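Local coordinates for protein agmatine ureohydrolase (Thermoplasma volcanium GSS1, PDB 3PZL) that probably hydrolyses agmatine to putrescine and urea at a centre that binds two manganese ions per subunit, at residues S198-S202 against F203-K207; D231-P235 against A236-A240; T252-R255 against R256-R260; K288-Q291 against V292-S296. All blocks are in the same frame, centred on the assembly; numbering follows the deposited sequence.

Contact 1: S198-S202 against F203-K207; sequences SFISS and FDVKK
S201 and D204 face each other across the first turn of helix 202-220, each side chain reaching for the other's backbone. S201 OG accepts from D204 N at 2.7 Å on a nearly straight path. In return S201 N donates to D204 OD2 at 3.2 Å, meeting the oxygen from above the carboxylate plane, 44° out of it. S201 reaches the turn because its OG sits between its own backbone N and carbonyl carbon (chi1 78°). D204 carries its carboxylate back over S201 with CG beside its own backbone N. The reciprocal pair is a capping box, with S201 as N-cap, where strand 198-201 passes directly into the helix. This strand is an outermost strand, within the chain, of the eight-stranded parallel sheet of the arginase fold. Ordinary helical bonds take over at once: V205 N to S201 O, then K206 N to S202 O. Beside the box, I200 crosses D204 at about a right angle and lays CG2 on D204 CB at 3.7 Å. The same methyl meets V205 CG2 at 4.2 Å, an apolar flank continued by Y213 farther along the helix. The F203 ring takes S202 OG over one face, 4.1 Å above its centre, whereas S201 OG lies at its edge. S202 OG is hydrogen-bonded to F247 O, and F203 also packs on S74 of a second subunit.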
loop_
_atom_site.group_PDB
_atom_site.type_symbol
_atom_site.label_atom_id
_atom_site.label_comp_id
_atom_site.label_asym_id
_atom_site.label_seq_id
_atom_site.Cartn_x
_atom_site.Cartn_y
_atom_site.Cartn_z
ATOM N N SER B 198 11.458 -6.694 -37.689
ATOM C CA SER B 198 10.650 -7.863 -37.400
ATOM C C SER B 198 9.890 -7.666 -36.083
ATOM O O SER B 198 10.498 -7.543 -35.018
ATOM C CB SER B 198 11.551 -9.099 -37.347
ATOM O OG SER B 198 10.861 -10.249 -37.791
ATOM N N PHE B 199 8.563 -7.604 -36.162
ATOM C CA PHE B 199 7.751 -7.446 -34.959
ATOM C C PHE B 199 6.943 -8.709 -34.765
ATOM O O PHE B 199 6.216 -9.132 -35.657
ATOM C CB PHE B 199 6.801 -6.239 -35.060
ATOM C CG PHE B 199 7.481 -4.898 -34.951
ATOM C CD1 PHE B 199 7.571 -4.052 -36.055
ATOM C CD2 PHE B 199 8.009 -4.456 -33.731
ATOM C CE1 PHE B 199 8.193 -2.802 -35.943
ATOM C CE2 PHE B 199 8.638 -3.205 -33.623
ATOM C CZ PHE B 199 8.723 -2.381 -34.720
ATOM N N ILE B 200 7.061 -9.315 -33.597
ATOM C CA ILE B 200 6.303 -10.503 -33.321
ATOM C C ILE B 200 5.361 -10.242 -32.162
ATOM O O ILE B 200 5.782 -9.896 -31.029
ATOM C CB ILE B 200 7.232 -11.680 -33.090
ATOM C CG1 ILE B 200 7.981 -11.957 -34.379
ATOM C CG2 ILE B 200 6.460 -12.931 -32.693
ATOM C CD1 ILE B 200 9.355 -12.465 -34.152
ATOM N N SER B 201 4.074 -10.392 -32.467
ATOM C CA SER B 201 3.014 -10.102 -31.524
ATOM C C SER B 201 2.959 -11.136 -30.405
ATOM O O SER B 201 3.191 -12.310 -30.654
ATOM C CB SER B 201 1.663 -10.035 -32.251
ATOM O OG SER B 201 1.175 -11.340 -32.532
ATOM N N SER B 202 2.606 -10.705 -29.194
ATOM C CA SER B 202 2.386 -11.649 -28.112
ATOM C C SER B 202 1.339 -12.701 -28.468
ATOM O O SER B 202 1.343 -13.787 -27.909
ATOM C CB SER B 202 2.009 -10.921 -26.810
ATOM O OG SER B 202 0.736 -10.324 -26.904
ATOM N N PHE B 203 0.442 -12.364 -29.393
ATOM C CA PHE B 203 -0.558 -13.304 -29.927
ATOM C C PHE B 203 0.045 -14.361 -30.839
ATOM O O PHE B 203 -0.321 -15.539 -30.737
ATOM C CB PHE B 203 -1.657 -12.553 -30.658
ATOM C CG PHE B 203 -2.217 -11.396 -29.876
ATOM C CD1 PHE B 203 -2.991 -11.615 -28.735
ATOM C CD2 PHE B 203 -1.965 -10.078 -30.267
ATOM C CE1 PHE B 203 -3.508 -10.556 -28.014
ATOM C CE2 PHE B 203 -2.498 -9.011 -29.527
ATOM C CZ PHE B 203 -3.266 -9.270 -28.411
ATOM N N ASP B 204 0.975 -13.940 -31.709
ATOM C CA ASP B 204 1.836 -14.877 -32.460
ATOM C C ASP B 204 2.438 -15.939 -31.539
ATOM O O ASP B 204 2.276 -17.148 -31.781
ATOM C CB ASP B 204 2.967 -14.144 -33.193
ATOM C CG ASP B 204 2.474 -13.360 -34.394
ATOM O OD1 ASP B 204 1.374 -13.693 -34.935
ATOM O OD2 ASP B 204 3.186 -12.398 -34.792
ATOM N N VAL B 205 3.124 -15.487 -30.492
ATOM C CA VAL B 205 3.768 -16.387 -29.559
ATOM C C VAL B 205 2.763 -17.348 -28.929
ATOM O O VAL B 205 2.983 -18.552 -28.898
ATOM C CB VAL B 205 4.501 -15.615 -28.443
ATOM C CG1 VAL B 205 5.169 -16.566 -27.497
ATOM C CG2 VAL B 205 5.505 -14.683 -29.032
ATOM N N LYS B 206 1.663 -16.807 -28.428
ATOM C CA LYS B 206 0.692 -17.596 -27.690
ATOM C C LYS B 206 0.091 -18.647 -28.638
ATOM O O LYS B 206 -0.281 -19.734 -28.202
ATOM C CB LYS B 206 -0.355 -16.648 -27.034
ATOM C CG LYS B 206 -1.533 -17.283 -26.256
ATOM C CD LYS B 206 -1.091 -18.200 -25.118
ATOM C CE LYS B 206 -2.202 -19.225 -24.755
ATOM N NZ LYS B 206 -1.623 -20.671 -24.611
ATOM N N LYS B 207 0.049 -18.327 -29.937
ATOM C CA LYS B 207 -0.379 -19.277 -30.969
ATOM C C LYS B 207 0.673 -20.316 -31.481
ATOM O O LYS B 207 0.356 -21.505 -31.620
ATOM C CB LYS B 207 -0.923 -18.498 -32.150
ATOM C CG LYS B 207 -1.319 -19.353 -33.343
ATOM C CD LYS B 207 -1.883 -18.474 -34.459
ATOM C CE LYS B 207 -2.547 -19.310 -35.508
ATOM N NZ LYS B 207 -3.194 -18.359 -36.430
#

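Contact 2: D231-P235 against A236-A240; sequences DGIDP and AYAPA. With MN (manganese (II) ion), chain G.
D234 folds its side chain back over the turn that leads to A236. Its CB lies 4.2 Å from Y237 CD2. CG stands anti to the backbone N (chi1 -173°), which brings OD2 to the A236 backbone. OD2 accepts from A236 N at 3.1 Å, the donor 38° out of the carboxylate plane, and also touches A236 CB. OD1 accepts from G248 N, farther along the same loop. The side-chain bond to A236 makes an Asx turn, while D234 O accepts from Y237 N at 2.8 Å, closing a beta turn over P235 and A236, with a weak bond from A238 N. With an alanine at D234 the carboxylate that joins A236 N and G248 N is gone, and the turn would probably be held less firmly against G248. I233 crosses Y237 at about a right angle, its CG2 3.7 Å from Y237 CB. D231 binds manganese with OD2 at 2.5 Å and, more loosely, OD1 at 2.7 Å, in a site shared with D144, H146 and D229. The loop runs from the metal centre to the subunit interface, where D234 and A236 pack on Y237 of a second subunit, while I233 plugs between V254 of helix 251-261 and L285 of helix 281-303.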
loop_
_atom_site.group_PDB
_atom_site.type_symbol
_atom_site.label_atom_id
_atom_site.label_comp_id
_atom_site.label_asym_id
_atom_site.label_seq_id
_atom_site.Cartn_x
_atom_site.Cartn_y
_atom_site.Cartn_z
ATOM N N ASP B 231 7.847 -4.727 -19.683
ATOM C CA ASP B 231 6.395 -4.717 -19.955
ATOM C C ASP B 231 5.952 -5.643 -21.126
ATOM O O ASP B 231 4.755 -5.848 -21.353
ATOM C CB ASP B 231 5.916 -3.288 -20.184
ATOM C CG ASP B 231 6.443 -2.705 -21.457
ATOM O OD1 ASP B 231 7.338 -3.307 -22.099
ATOM O OD2 ASP B 231 5.960 -1.644 -21.857
ATOM N N GLY B 232 6.907 -6.200 -21.861
ATOM C CA GLY B 232 6.608 -7.278 -22.805
ATOM C C GLY B 232 6.000 -8.516 -22.153
ATOM O O GLY B 232 5.338 -9.313 -22.802
ATOM N N ILE B 233 6.217 -8.653 -20.853
ATOM C CA ILE B 233 5.719 -9.758 -20.080
ATOM C C ILE B 233 4.319 -9.425 -19.618
ATOM O O ILE B 233 4.014 -8.264 -19.450
ATOM C CB ILE B 233 6.656 -10.002 -18.894
ATOM C CG1 ILE B 233 8.078 -10.236 -19.445
ATOM C CG2 ILE B 233 6.171 -11.194 -17.995
ATOM C CD1 ILE B 233 9.106 -10.657 -18.427
ATOM N N ASP B 234 3.452 -10.430 -19.444
ATOM C CA ASP B 234 2.068 -10.172 -19.011
ATOM C C ASP B 234 2.047 -9.661 -17.576
ATOM O O ASP B 234 2.676 -10.241 -16.709
ATOM C CB ASP B 234 1.180 -11.433 -19.162
ATOM C CG ASP B 234 -0.301 -11.147 -18.894
ATOM O OD1 ASP B 234 -1.048 -10.761 -19.838
ATOM O OD2 ASP B 234 -0.710 -11.286 -17.716
ATOM N N PRO B 235 1.300 -8.585 -17.324
ATOM C CA PRO B 235 1.179 -7.959 -16.006
ATOM C C PRO B 235 0.966 -8.902 -14.814
ATOM O O PRO B 235 1.247 -8.501 -13.651
ATOM C CB PRO B 235 -0.014 -7.044 -16.177
ATOM C CG PRO B 235 0.059 -6.656 -17.616
ATOM C CD PRO B 235 0.525 -7.860 -18.346
ATOM N N ALA B 236 0.517 -10.131 -15.074
ATOM C CA ALA B 236 0.404 -11.116 -13.990
ATOM C C ALA B 236 1.762 -11.503 -13.411
ATOM O O ALA B 236 1.854 -11.892 -12.242
ATOM C CB ALA B 236 -0.338 -12.376 -14.429
ATOM N N TYR B 237 2.806 -11.433 -14.234
ATOM C CA TYR B 237 4.141 -11.885 -13.832
ATOM C C TYR B 237 5.040 -10.718 -13.532
ATOM O O TYR B 237 5.926 -10.836 -12.717
ATOM C CB TYR B 237 4.789 -12.745 -14.895
ATOM C CG TYR B 237 3.997 -13.948 -15.317
ATOM C CD1 TYR B 237 3.960 -15.095 -14.536
ATOM C CD2 TYR B 237 3.295 -13.950 -16.516
ATOM C CE1 TYR B 237 3.249 -16.209 -14.941
ATOM C CE2 TYR B 237 2.584 -15.068 -16.939
ATOM C CZ TYR B 237 2.564 -16.190 -16.151
ATOM O OH TYR B 237 1.871 -17.306 -16.590
ATOM N N ALA B 238 4.793 -9.590 -14.174
ATOM C CA ALA B 238 5.540 -8.347 -13.919
ATOM C C ALA B 238 4.549 -7.193 -13.660
ATOM O O ALA B 238 4.360 -6.338 -14.515
ATOM C CB ALA B 238 6.417 -8.025 -15.126
ATOM N N PRO B 239 3.871 -7.190 -12.508
ATOM C CA PRO B 239 2.844 -6.186 -12.174
ATOM C C PRO B 239 3.330 -4.734 -12.154
ATOM O O PRO B 239 2.521 -3.812 -12.255
ATOM C CB PRO B 239 2.457 -6.554 -10.734
ATOM C CG PRO B 239 2.846 -7.965 -10.565
ATOM C CD PRO B 239 4.017 -8.206 -11.446
ATOM N N ALA B 240 4.623 -4.528 -11.989
ATOM C CA ALA B 240 5.134 -3.205 -11.668
ATOM C C ALA B 240 5.840 -2.544 -12.860
ATOM O O ALA B 240 6.653 -1.652 -12.693
ATOM C CB ALA B 240 6.058 -3.312 -10.526
HETATM MN MN MN G . 7.608 -1.167 -23.743
#

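Contact 3: T252-R255 against R256-R260; sequences TDVR and RLIER
E259 spreads its carboxylate between two arginines, R255 one helical turn back and R256 three residues back. OE1 takes R256 NH1 at 2.8 Å on its syn side but tilted out of the carboxylate plane, a hydrogen-bonded salt bridge bent to 136°. OE2 faces R255 NH1 at 3.5 Å through charge alone: no N-H of R255 points at it, the oxygen standing off the plane of the guanidinium, and the two flat groups are turned 60° apart. R255 runs extended from CG to NE, but R256 bends at chi2 (68°) to reach E259. A leucine at E259 removes the carboxylate, so R255 would probably be left without its mate on this helix and R256 would rely more on D211. Both arginines and E259 lie on helix 251-261, the connection of a beta-alpha-beta unit between parallel strands 223-229 and 265-271. Regular bonds, E259 N to R255 O at 2.8 Å among them, fix the helix. On its inner face V254 CG1 rests against I258 CD1 at 3.9 Å, and L257 packs on V141 of strand 138-143. Farther out, R256 NE forms a salt bridge with D211 of helix 202-220, and R255 makes a cation-pi contact with F203 of a third subunit.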
loop_
_atom_site.group_PDB
_atom_site.type_symbol
_atom_site.label_atom_id
_atom_site.label_comp_id
_atom_site.label_asym_id
_atom_site.label_seq_id
_atom_site.Cartn_x
_atom_site.Cartn_y
_atom_site.Cartn_z
ATOM N N THR B 252 8.044 -17.487 -18.245
ATOM C CA THR B 252 8.757 -18.568 -18.926
ATOM C C THR B 252 9.117 -18.324 -20.403
ATOM O O THR B 252 10.102 -18.864 -20.893
ATOM C CB THR B 252 7.937 -19.839 -18.839
ATOM O OG1 THR B 252 6.551 -19.527 -19.120
ATOM C CG2 THR B 252 8.048 -20.366 -17.406
ATOM N N ASP B 253 8.324 -17.533 -21.124
ATOM C CA ASP B 253 8.633 -17.286 -22.537
ATOM C C ASP B 253 9.930 -16.486 -22.645
ATOM O O ASP B 253 10.719 -16.724 -23.556
ATOM C CB ASP B 253 7.505 -16.562 -23.298
ATOM C CG ASP B 253 6.274 -17.456 -23.593
ATOM O OD1 ASP B 253 6.398 -18.695 -23.850
ATOM O OD2 ASP B 253 5.150 -16.888 -23.567
ATOM N N VAL B 254 10.158 -15.563 -21.712
ATOM C CA VAL B 254 11.304 -14.703 -21.794
ATOM C C VAL B 254 12.501 -15.490 -21.344
ATOM O O VAL B 254 13.623 -15.249 -21.806
ATOM C CB VAL B 254 11.118 -13.425 -20.977
ATOM C CG1 VAL B 254 12.369 -12.604 -20.935
ATOM C CG2 VAL B 254 10.003 -12.583 -21.572
ATOM N N ARG B 255 12.269 -16.461 -20.464
ATOM C CA ARG B 255 13.360 -17.244 -19.899
ATOM C C ARG B 255 13.898 -18.122 -20.982
ATOM O O ARG B 255 15.104 -18.241 -21.144
ATOM C CB ARG B 255 12.878 -18.071 -18.700
ATOM C CG ARG B 255 13.897 -19.069 -18.119
ATOM C CD ARG B 255 13.207 -19.981 -17.099
ATOM N NE ARG B 255 14.088 -20.999 -16.485
ATOM C CZ ARG B 255 14.121 -22.282 -16.862
ATOM N NH1 ARG B 255 13.360 -22.668 -17.863
ATOM N NH2 ARG B 255 14.913 -23.172 -16.259
ATOM N N ARG B 256 12.994 -18.711 -21.751
ATOM C CA ARG B 256 13.369 -19.588 -22.843
ATOM C C ARG B 256 14.125 -18.803 -23.892
ATOM O O ARG B 256 15.096 -19.274 -24.444
ATOM C CB ARG B 256 12.117 -20.277 -23.412
ATOM C CG ARG B 256 12.369 -21.249 -24.537
ATOM C CD ARG B 256 13.112 -22.494 -24.096
ATOM N NE ARG B 256 13.416 -23.339 -25.242
ATOM C CZ ARG B 256 14.102 -24.474 -25.187
ATOM N NH1 ARG B 256 14.593 -24.893 -24.035
ATOM N NH2 ARG B 256 14.332 -25.161 -26.301
ATOM N N LEU B 257 13.690 -17.589 -24.155
ATOM C CA LEU B 257 14.401 -16.722 -25.092
ATOM C C LEU B 257 15.858 -16.500 -24.686
ATOM O O LEU B 257 16.746 -16.476 -25.525
ATOM C CB LEU B 257 13.692 -15.366 -25.285
ATOM C CG LEU B 257 14.316 -14.485 -26.403
ATOM C CD1 LEU B 257 13.357 -13.643 -27.139
ATOM C CD2 LEU B 257 15.374 -13.614 -25.860
ATOM N N ILE B 258 16.091 -16.367 -23.395
ATOM C CA ILE B 258 17.398 -16.068 -22.875
ATOM C C ILE B 258 18.242 -17.321 -22.807
ATOM O O ILE B 258 19.367 -17.345 -23.308
ATOM C CB ILE B 258 17.284 -15.392 -21.496
ATOM C CG1 ILE B 258 16.512 -14.058 -21.635
ATOM C CG2 ILE B 258 18.654 -15.170 -20.892
ATOM C CD1 ILE B 258 16.106 -13.422 -20.356
ATOM N N GLU B 259 17.705 -18.353 -22.166
ATOM C CA GLU B 259 18.294 -19.706 -22.142
ATOM C C GLU B 259 18.964 -20.002 -23.515
ATOM O O GLU B 259 20.160 -20.263 -23.602
ATOM C CB GLU B 259 17.132 -20.682 -21.940
ATOM C CG GLU B 259 17.375 -21.891 -21.141
ATOM C CD GLU B 259 16.179 -22.856 -21.157
ATOM O OE1 GLU B 259 15.459 -22.964 -22.171
ATOM O OE2 GLU B 259 15.945 -23.526 -20.134
ATOM N N ARG B 260 18.160 -19.903 -24.574
ATOM C CA ARG B 260 18.520 -20.313 -25.912
ATOM C C ARG B 260 19.478 -19.373 -26.660
ATOM O O ARG B 260 20.131 -19.792 -27.595
ATOM C CB ARG B 260 17.233 -20.458 -26.716
ATOM C CG ARG B 260 16.396 -21.684 -26.380
ATOM C CD ARG B 260 17.041 -22.991 -26.858
ATOM N NE ARG B 260 17.606 -22.919 -28.213
ATOM C CZ ARG B 260 16.893 -22.765 -29.338
ATOM N NH1 ARG B 260 15.562 -22.636 -29.311
ATOM N NH2 ARG B 260 17.517 -22.708 -30.508
#

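Contact 4: K288-Q291 against V292-S296; sequences KLLQ and VFIAS
V292 O is gripped by two donors of S296, the hydroxyl OG at 2.8 Å and the backbone N. V292 N itself binds K288 O one turn earlier, at 2.9 Å. S296 OG has a further hydrogen-bonding partner in S262 OG, so this buried hydroxyl has two partners. K288 bends at chi2 (58°) so that NZ donates to Q291 OE1 at 3.1 Å, nearly in line with the amide C=O. That bond, and those of Q291 NE2 with E69 O and Y65 OH, agree with the modelled amide orientation. The charge of K288 is met by a salt bridge to E72. Helix 281-303, which carries all of this, flanks the parallel sheet of the arginase fold. L290 and I294 run alongside each other, with their CD1 methyls 4.0 Å apart; both reach I118 of strand 116-121. The F293 ring receives I294 CG1 at its edge, in plane, and stacks with F268 of strand 265-271. Toward helix 251-261, L289, V292 and F293 all close on I258.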
loop_
_atom_site.group_PDB
_atom_site.type_symbol
_atom_site.label_atom_id
_atom_site.label_comp_id
_atom_site.label_asym_id
_atom_site.label_seq_id
_atom_site.Cartn_x
_atom_site.Cartn_y
_atom_site.Cartn_z
ATOM N N LYS B 288 15.929 -12.842 -11.256
ATOM C CA LYS B 288 15.983 -14.214 -11.735
ATOM C C LYS B 288 16.385 -14.283 -13.226
ATOM O O LYS B 288 17.248 -15.041 -13.633
ATOM C CB LYS B 288 14.632 -14.879 -11.493
ATOM C CG LYS B 288 14.634 -16.337 -11.614
ATOM C CD LYS B 288 15.636 -16.933 -10.630
ATOM C CE LYS B 288 16.148 -18.243 -11.149
ATOM N NZ LYS B 288 16.800 -19.005 -10.040
ATOM N N LEU B 289 15.772 -13.440 -14.036
ATOM C CA LEU B 289 16.137 -13.307 -15.450
ATOM C C LEU B 289 17.619 -13.003 -15.666
ATOM O O LEU B 289 18.203 -13.407 -16.667
ATOM C CB LEU B 289 15.287 -12.228 -16.109
ATOM C CG LEU B 289 13.850 -12.642 -16.436
ATOM C CD1 LEU B 289 13.116 -11.424 -16.973
ATOM C CD2 LEU B 289 13.776 -13.833 -17.418
ATOM N N LEU B 290 18.235 -12.299 -14.724
ATOM C CA LEU B 290 19.664 -11.997 -14.835
ATOM C C LEU B 290 20.494 -13.220 -14.461
ATOM O O LEU B 290 21.571 -13.418 -14.994
ATOM C CB LEU B 290 20.023 -10.791 -13.951
ATOM C CG LEU B 290 21.427 -10.713 -13.382
ATOM C CD1 LEU B 290 22.340 -10.319 -14.497
ATOM C CD2 LEU B 290 21.441 -9.700 -12.274
ATOM N N GLN B 291 19.994 -14.029 -13.536
ATOM C CA GLN B 291 20.678 -15.251 -13.187
ATOM C C GLN B 291 20.633 -16.163 -14.381
ATOM O O GLN B 291 21.644 -16.756 -14.765
ATOM C CB GLN B 291 20.007 -15.945 -12.006
ATOM C CG GLN B 291 20.361 -15.363 -10.659
ATOM C CD GLN B 291 20.162 -16.360 -9.539
ATOM O OE1 GLN B 291 19.197 -17.152 -9.527
ATOM N NE2 GLN B 291 21.081 -16.335 -8.582
ATOM N N VAL B 292 19.450 -16.253 -14.982
ATOM C CA VAL B 292 19.223 -17.128 -16.114
ATOM C C VAL B 292 20.154 -16.814 -17.296
ATOM O O VAL B 292 20.664 -17.718 -17.952
ATOM C CB VAL B 292 17.737 -17.096 -16.537
ATOM C CG1 VAL B 292 17.541 -17.553 -17.979
ATOM C CG2 VAL B 292 16.941 -17.946 -15.619
ATOM N N PHE B 293 20.371 -15.543 -17.577
ATOM C CA PHE B 293 21.268 -15.193 -18.650
ATOM C C PHE B 293 22.685 -15.676 -18.384
ATOM O O PHE B 293 23.275 -16.372 -19.222
ATOM C CB PHE B 293 21.270 -13.702 -18.858
ATOM C CG PHE B 293 22.317 -13.237 -19.789
ATOM C CD1 PHE B 293 22.066 -13.156 -21.141
ATOM C CD2 PHE B 293 23.555 -12.874 -19.328
ATOM C CE1 PHE B 293 23.034 -12.694 -22.010
ATOM C CE2 PHE B 293 24.531 -12.428 -20.202
ATOM C CZ PHE B 293 24.267 -12.326 -21.536
ATOM N N ILE B 294 23.235 -15.321 -17.227
ATOM C CA ILE B 294 24.598 -15.698 -16.896
ATOM C C ILE B 294 24.728 -17.221 -16.834
ATOM O O ILE B 294 25.597 -17.790 -17.494
ATOM C CB ILE B 294 25.091 -15.007 -15.565
ATOM C CG1 ILE B 294 25.186 -13.495 -15.742
ATOM C CG2 ILE B 294 26.414 -15.529 -15.119
ATOM C CD1 ILE B 294 25.447 -12.782 -14.476
ATOM N N ALA B 295 23.851 -17.867 -16.065
ATOM C CA ALA B 295 23.936 -19.298 -15.829
ATOM C C ALA B 295 23.847 -20.090 -17.117
ATOM O O ALA B 295 24.672 -20.955 -17.365
ATOM C CB ALA B 295 22.881 -19.783 -14.795
ATOM N N SER B 296 22.851 -19.814 -17.940
ATOM C CA SER B 296 22.683 -20.611 -19.150
ATOM C C SER B 296 23.830 -20.389 -20.130
ATOM O O SER B 296 24.172 -21.278 -20.917
ATOM C CB SER B 296 21.367 -20.312 -19.840
ATOM O OG SER B 296 21.408 -19.012 -20.366
#

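Contact 4 is wholly buried; the other three are only partly so. Contacts 3 and 4 lie on adjacent helices, centres about 10 Å apart, and meet side chain to side chain at I258. Contact 2 joins contact 3 where I233 CG1 meets V254 CG2 at 3.7 Å, and contact 1 joins it through V205 and D253. Chemistry follows place: a capping box starts a helix at the outermost strand, within the chain, of the sheet in contact 1, an Asx turn shapes the loop leaving the metal site in contact 2, contact 3 carries an ionic network facing a subunit interface, and apolar packing fills contact 4, with its K288, Q291 and S296 ends hydrogen-bonded or ion-paired.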